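Local coordinates for protein putative cell surface hydrolase (Lactobacillus plantarum, PDB 3LP5) that is a putative cell-surface hydrolase of the alpha/beta-hydrolase superfamily, whose substrate and biological role are not established, at residues G181-Y185 against N186-Y190; E234-P237 against D238-Q242. All blocks are in the same frame, centred on the assembly; numbering follows the deposited sequence.

Interaction 1 (G181-Y185 against N186-Y190); sequences GTVPY and NSVNY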
ATOM      1  N   GLY A 181     -10.858  -1.989  15.706  1.00 45.77           N
ATOM      2  CA  GLY A 181      -9.657  -1.292  15.224  1.00 41.56           C
ATOM      3  C   GLY A 181     -10.170  -0.203  14.280  1.00 39.01           C
ATOM      4  O   GLY A 181     -11.032  -0.494  13.405  1.00 39.37           O
ATOM      5  N   THR A 182      -9.744   1.046  14.500  1.00 33.87           N
ATOM      6  CA  THR A 182      -9.926   2.095  13.488  1.00 29.33           C
ATOM      7  C   THR A 182      -8.831   3.179  13.641  1.00 25.72           C
ATOM      8  O   THR A 182      -8.294   3.385  14.714  1.00 24.79           O
ATOM      9  CB  THR A 182     -11.460   2.631  13.286  1.00 30.43           C
ATOM     10  OG1 THR A 182     -11.662   3.971  13.767  1.00 33.93           O
ATOM     11  CG2 THR A 182     -12.558   1.672  13.779  1.00 25.53           C
ATOM     12  N   VAL A 183      -8.465   3.825  12.551  1.00 22.37           N
ATOM     13  CA  VAL A 183      -7.494   4.901  12.586  1.00 19.20           C
ATOM     14  C   VAL A 183      -8.302   6.211  12.322  1.00 18.59           C
ATOM     15  O   VAL A 183      -9.259   6.210  11.543  1.00 16.43           O
ATOM     16  CB  VAL A 183      -6.401   4.697  11.517  1.00 18.90           C
ATOM     17  CG1 VAL A 183      -5.640   3.408  11.790  1.00 21.66           C
ATOM     18  CG2 VAL A 183      -6.992   4.609  10.132  1.00 17.33           C
ATOM     19  N   PRO A 184      -7.910   7.325  12.979  1.00 18.02           N
ATOM     20  CA  PRO A 184      -8.669   8.554  12.750  1.00 17.24           C
ATOM     21  C   PRO A 184      -8.324   9.199  11.438  1.00 16.44           C
ATOM     22  O   PRO A 184      -7.155   9.156  10.974  1.00 16.60           O
ATOM     23  CB  PRO A 184      -8.269   9.461  13.903  1.00 16.55           C
ATOM     24  CG  PRO A 184      -7.209   8.834  14.581  1.00 18.60           C
ATOM     25  CD  PRO A 184      -6.979   7.443  14.108  1.00 17.29           C
ATOM     26  N   TYR A 185      -9.339   9.803  10.851  1.00 15.66           N
ATOM     27  CA  TYR A 185      -9.178  10.567   9.642  1.00 15.59           C
ATOM     28  C   TYR A 185      -8.041  11.595   9.771  1.00 13.55           C
ATOM     29  O   TYR A 185      -7.253  11.729   8.857  1.00 12.82           O
ATOM     30  CB  TYR A 185     -10.495  11.243   9.238  1.00 17.71           C
ATOM     31  CG  TYR A 185     -10.222  12.211   8.142  1.00 22.13           C
ATOM     32  CD1 TYR A 185      -9.930  11.747   6.854  1.00 25.98           C
ATOM     33  CD2 TYR A 185     -10.103  13.584   8.412  1.00 24.72           C
ATOM     34  CE1 TYR A 185      -9.638  12.632   5.808  1.00 30.17           C
ATOM     35  CE2 TYR A 185      -9.763  14.488   7.378  1.00 28.92           C
ATOM     36  CZ  TYR A 185      -9.545  13.995   6.080  1.00 29.40           C
ATOM     37  OH  TYR A 185      -9.217  14.831   5.053  1.00 29.30           O
ATOM     38  N   ASN A 186      -7.926  12.280  10.917  1.00 12.80           N
ATOM     39  CA  ASN A 186      -6.857  13.295  11.123  1.00 12.47           C
ATOM     40  C   ASN A 186      -5.459  12.728  10.992  1.00 12.02           C
ATOM     41  O   ASN A 186      -4.562  13.404  10.494  1.00 12.90           O
ATOM     42  CB  ASN A 186      -6.996  14.036  12.467  1.00 12.20           C
ATOM     43  CG  ASN A 186      -8.200  14.987  12.489  1.00 14.48           C
ATOM     44  OD1 ASN A 186      -8.780  15.283  11.460  1.00 14.67           O
ATOM     45  ND2 ASN A 186      -8.568  15.456  13.650  1.00 16.15           N
ATOM     46  N   SER A 187      -5.265  11.476  11.386  1.00  9.76           N
ATOM     47  CA  SER A 187      -3.965  10.803  11.215  1.00 10.28           C
ATOM     48  C   SER A 187      -3.693  10.392   9.730  1.00  9.88           C
ATOM     49  O   SER A 187      -2.658  10.680   9.194  1.00 11.61           O
ATOM     50  CB  SER A 187      -3.918   9.573  12.157  1.00  8.63           C
ATOM     51  OG  SER A 187      -2.775   8.763  11.892  1.00 11.67           O
ATOM     52  N   VAL A 188      -4.648   9.753   9.061  1.00 11.00           N
ATOM     53  CA  VAL A 188      -4.500   9.397   7.626  1.00 11.54           C
ATOM     54  C   VAL A 188      -4.193  10.646   6.813  1.00 12.09           C
ATOM     55  O   VAL A 188      -3.402  10.595   5.898  1.00 12.99           O
ATOM     56  CB  VAL A 188      -5.770   8.737   7.100  1.00 11.36           C
ATOM     57  CG1 VAL A 188      -5.615   8.310   5.599  1.00 12.30           C
ATOM     58  CG2 VAL A 188      -6.059   7.510   7.941  1.00 12.33           C
ATOM     59  N   ASN A 189      -4.807  11.769   7.185  1.00 11.17           N
ATOM     60  CA  ASN A 189      -4.648  13.010   6.454  1.00 12.61           C
ATOM     61  C   ASN A 189      -3.215  13.599   6.509  1.00 11.06           C
ATOM     62  O   ASN A 189      -2.871  14.393   5.663  1.00 12.07           O
ATOM     63  CB  ASN A 189      -5.647  14.042   6.983  1.00 12.38           C
ATOM     64  CG  ASN A 189      -5.817  15.214   6.033  1.00 19.37           C
ATOM     65  OD1 ASN A 189      -6.002  15.039   4.819  1.00 23.32           O
ATOM     66  ND2 ASN A 189      -5.722  16.414   6.566  1.00 21.13           N
ATOM     67  N   TYR A 190      -2.389  13.183   7.469  1.00 10.10           N
ATOM     68  CA  TYR A 190      -0.986  13.651   7.515  1.00 10.74           C
ATOM     69  C   TYR A 190      -0.160  13.145   6.303  1.00  9.61           C
ATOM     70  O   TYR A 190       0.919  13.650   5.989  1.00 11.21           O
ATOM     71  CB  TYR A 190      -0.313  13.227   8.834  1.00  8.67           C
ATOM     72  CG  TYR A 190      -0.566  14.139  10.013  1.00  9.12           C
ATOM     73  CD1 TYR A 190      -1.854  14.386  10.458  1.00  9.47           C
ATOM     74  CD2 TYR A 190       0.521  14.650  10.780  1.00 12.99           C
ATOM     75  CE1 TYR A 190      -2.070  15.220  11.598  1.00 10.47           C
ATOM     76  CE2 TYR A 190       0.316  15.442  11.900  1.00 13.13           C
ATOM     77  CZ  TYR A 190      -0.978  15.724  12.305  1.00 11.88           C
ATOM     78  OH  TYR A 190      -1.172  16.483  13.456  1.00 10.25           O
TER
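P184 O takes two backbone N-H groups from the first turn of helix 185-188. V188 N lies 3.2 Å from P184 O, in the carbonyl plane and nearly straight (168° at the hydrogen), whereas S187 N, 3.0 Å from P184 O, comes in bent and gives a weak bond. P184 is the N-cap residue, and its ring leans on the same turn, with P184 CG 4.2 Å from S187 CB. One residue on, N189 N bonds to Y185 O at 3.0 Å. Y185 CG stands anti to its own backbone N (chi1 170°), which swings the ring toward N189; N189 CB lies over one ring face, toward the rim, 4.0 Å from Y185 CZ. N186 turns its amide steeply to this ring, the two planes 61° apart, and N186 ND2 is bonded to T143 O. V183, just before the helix, meets V188 at about a right angle, V183 CG2 to V188 CG2 at 3.8 Å. This loop follows strand 167-172 of the alpha/beta-hydrolase fold, and V183 lies near, without touching, a probable GxSxG nucleophile elbow. S187 is buried and its OG bonds to M140 O. The proline carbonyl thus accepts V188 N-H well and S187 N-H only weakly; backbone bonds hold the turn, and the side chains of N186 and S187 anchor it to the loop after strand 127-134.

Interaction 2 (E234-P237 against D238-Q242); sequences ETMP and DKVRQ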
ATOM      1  N   GLU A 234      -6.683  -0.012 -15.397  1.00 18.71           N
ATOM      2  CA  GLU A 234      -7.493  -0.820 -16.283  1.00 19.17           C
ATOM      3  C   GLU A 234      -8.561   0.080 -16.904  1.00 19.15           C
ATOM      4  O   GLU A 234      -9.007   1.030 -16.273  1.00 19.31           O
ATOM      5  CB  GLU A 234      -8.177  -1.859 -15.420  1.00 20.01           C
ATOM      6  CG  GLU A 234      -8.512  -3.087 -16.108  1.00 25.45           C
ATOM      7  CD  GLU A 234      -8.916  -4.188 -15.125  1.00 31.80           C
ATOM      8  OE1 GLU A 234      -9.791  -5.003 -15.481  1.00 35.54           O
ATOM      9  OE2 GLU A 234      -8.367  -4.231 -14.012  1.00 32.74           O
ATOM     10  N   THR A 235      -8.969  -0.188 -18.138  1.00 19.18           N
ATOM     11  CA  THR A 235     -10.036   0.606 -18.736  1.00 20.15           C
ATOM     12  C   THR A 235     -11.379   0.163 -18.080  1.00 19.35           C
ATOM     13  O   THR A 235     -11.643  -1.024 -17.989  1.00 17.76           O
ATOM     14  CB  THR A 235     -10.011   0.470 -20.274  1.00 20.79           C
ATOM     15  OG1 THR A 235      -9.845  -0.909 -20.570  1.00 26.32           O
ATOM     16  CG2 THR A 235      -8.795   1.193 -20.883  1.00 21.01           C
ATOM     17  N   MET A 236     -12.169   1.107 -17.535  1.00 18.81           N
ATOM     18  CA  MET A 236     -13.359   0.757 -16.699  1.00 17.56           C
ATOM     19  C   MET A 236     -14.611   1.169 -17.492  1.00 17.94           C
ATOM     20  O   MET A 236     -14.481   2.007 -18.388  1.00 15.75           O
ATOM     21  CB  MET A 236     -13.342   1.525 -15.367  1.00 18.97           C
ATOM     22  CG  MET A 236     -12.046   1.343 -14.511  1.00 16.98           C
ATOM     23  SD  MET A 236     -11.743  -0.331 -13.976  1.00 15.24           S
ATOM     24  CE  MET A 236     -13.103  -0.524 -12.816  1.00 19.49           C
ATOM     25  N   PRO A 237     -15.808   0.635 -17.140  1.00 16.96           N
ATOM     26  CA  PRO A 237     -17.034   1.150 -17.811  1.00 18.23           C
ATOM     27  C   PRO A 237     -17.221   2.650 -17.498  1.00 18.30           C
ATOM     28  O   PRO A 237     -16.771   3.151 -16.434  1.00 17.67           O
ATOM     29  CB  PRO A 237     -18.169   0.289 -17.216  1.00 17.90           C
ATOM     30  CG  PRO A 237     -17.498  -0.947 -16.663  1.00 16.86           C
ATOM     31  CD  PRO A 237     -16.098  -0.500 -16.242  1.00 17.03           C
ATOM     32  N   ASP A 238     -17.800   3.388 -18.432  1.00 20.28           N
ATOM     33  CA  ASP A 238     -17.805   4.871 -18.342  1.00 22.23           C
ATOM     34  C   ASP A 238     -18.433   5.423 -17.049  1.00 21.77           C
ATOM     35  O   ASP A 238     -17.940   6.410 -16.477  1.00 20.52           O
ATOM     36  CB  ASP A 238     -18.475   5.528 -19.583  1.00 23.79           C
ATOM     37  CG  ASP A 238     -17.648   5.372 -20.876  1.00 28.39           C
ATOM     38  OD1 ASP A 238     -18.235   5.068 -21.939  1.00 31.44           O
ATOM     39  OD2 ASP A 238     -16.403   5.553 -20.842  1.00 34.32           O
ATOM     40  N   LYS A 239     -19.509   4.779 -16.605  1.00 21.29           N
ATOM     41  CA  LYS A 239     -20.246   5.242 -15.440  1.00 22.40           C
ATOM     42  C   LYS A 239     -19.470   4.907 -14.162  1.00 20.99           C
ATOM     43  O   LYS A 239     -19.531   5.626 -13.174  1.00 20.21           O
ATOM     44  CB  LYS A 239     -21.641   4.589 -15.370  1.00 23.13           C
ATOM     45  CG  LYS A 239     -22.684   5.127 -16.387  1.00 27.61           C
ATOM     46  CD  LYS A 239     -22.712   6.642 -16.486  1.00 35.61           C
ATOM     47  CE  LYS A 239     -22.207   7.151 -17.869  1.00 37.79           C
ATOM     48  NZ  LYS A 239     -23.074   6.723 -19.025  1.00 39.45           N
ATOM     49  N   VAL A 240     -18.768   3.790 -14.186  1.00 20.01           N
ATOM     50  CA  VAL A 240     -17.900   3.425 -13.052  1.00 19.23           C
ATOM     51  C   VAL A 240     -16.717   4.414 -12.902  1.00 18.54           C
ATOM     52  O   VAL A 240     -16.433   4.899 -11.800  1.00 18.68           O
ATOM     53  CB  VAL A 240     -17.477   1.954 -13.181  1.00 18.42           C
ATOM     54  CG1 VAL A 240     -16.381   1.550 -12.165  1.00 18.74           C
ATOM     55  CG2 VAL A 240     -18.735   1.094 -12.990  1.00 18.41           C
ATOM     56  N   ARG A 241     -16.079   4.728 -14.019  1.00 18.12           N
ATOM     57  CA  ARG A 241     -14.953   5.640 -14.050  1.00 19.22           C
ATOM     58  C   ARG A 241     -15.391   6.979 -13.539  1.00 19.36           C
ATOM     59  O   ARG A 241     -14.739   7.564 -12.695  1.00 18.16           O
ATOM     60  CB  ARG A 241     -14.406   5.808 -15.469  1.00 19.99           C
ATOM     61  CG  ARG A 241     -13.327   6.920 -15.564  1.00 22.25           C
ATOM     62  CD  ARG A 241     -12.723   7.072 -16.944  1.00 27.50           C
ATOM     63  NE  ARG A 241     -13.741   6.990 -18.001  1.00 33.41           N
ATOM     64  CZ  ARG A 241     -14.428   8.022 -18.507  1.00 36.69           C
ATOM     65  NH1 ARG A 241     -14.230   9.279 -18.072  1.00 38.99           N
ATOM     66  NH2 ARG A 241     -15.331   7.798 -19.457  1.00 36.43           N
ATOM     67  N   GLN A 242     -16.524   7.460 -14.043  1.00 20.40           N
ATOM     68  CA  GLN A 242     -17.003   8.809 -13.682  1.00 21.34           C
ATOM     69  C   GLN A 242     -17.327   8.915 -12.194  1.00 20.50           C
ATOM     70  O   GLN A 242     -16.948   9.882 -11.562  1.00 20.32           O
ATOM     71  CB  GLN A 242     -18.180   9.233 -14.581  1.00 22.34           C
ATOM     72  CG  GLN A 242     -17.649   9.451 -16.008  1.00 26.76           C
ATOM     73  CD  GLN A 242     -18.722   9.635 -17.100  1.00 31.29           C
ATOM     74  OE1 GLN A 242     -19.837   9.114 -17.015  1.00 32.45           O
ATOM     75  NE2 GLN A 242     -18.359  10.374 -18.136  1.00 29.29           N
TER
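M236 and V240 meet at a slant, methyl to methyl: M236 CE lies 3.9 Å from V240 CG1. The methionine starts with CG beside its backbone N (chi1 -56°) and bends again at both following torsions, a curled chain that carries CE back to the first turn of helix 238-245. Alongside, P237 and V240 point the same way, with P237 CD 4.2 Å from V240 CB, so V240 has the proline ring and the methionine methyl as neighbours. Both M236 and V240 also touch S225 of helix 217-231. P237 is the N-cap residue, and its carbonyl receives R241 N at 3.0 Å from P237 O, an almost straight bond (167° at the hydrogen). R241 then folds back over the turn, its chain extended as far as CD and bent at chi3, to form a salt bridge with D238, R241 NH2 to D238 OD2 at 2.8 Å. The carboxylate oxygen sits in the guanidinium plane, but the arginine nitrogen stands above the carboxylate plane, 38° out. The backbone carbonyl oxygen of D238 lies over one face of the same guanidinium, toward its rim. A surface turn is thus stitched by a backbone bond and an i to i+3 ion pair; the acidic D238, at the first helical position, should also interact favourably with the helix dipole, while M236 and V240 pack against helix 217-231.

Following the chain, interaction 1 comes after strand 167-172, where the loop ends and helix 185-188 begins. The chain then runs through helix 191-195, the edge strand 201-206 and helix 217-231 before interaction 2, where a short linker turns into helix 238-245. Each contact closes only a local turn at a helix start, with a proline as N-cap; they follow in series, neither nesting nor crossing, and the centres of interactions 1 and 2 are about 29 Å apart. Residues 181-190 tie the loop after strand 167-172, next to the sheet edge, to the loop after strand 127-134. Residues 234-242 instead join the two last helices, and E234 reaches back to R228 in a salt bridge.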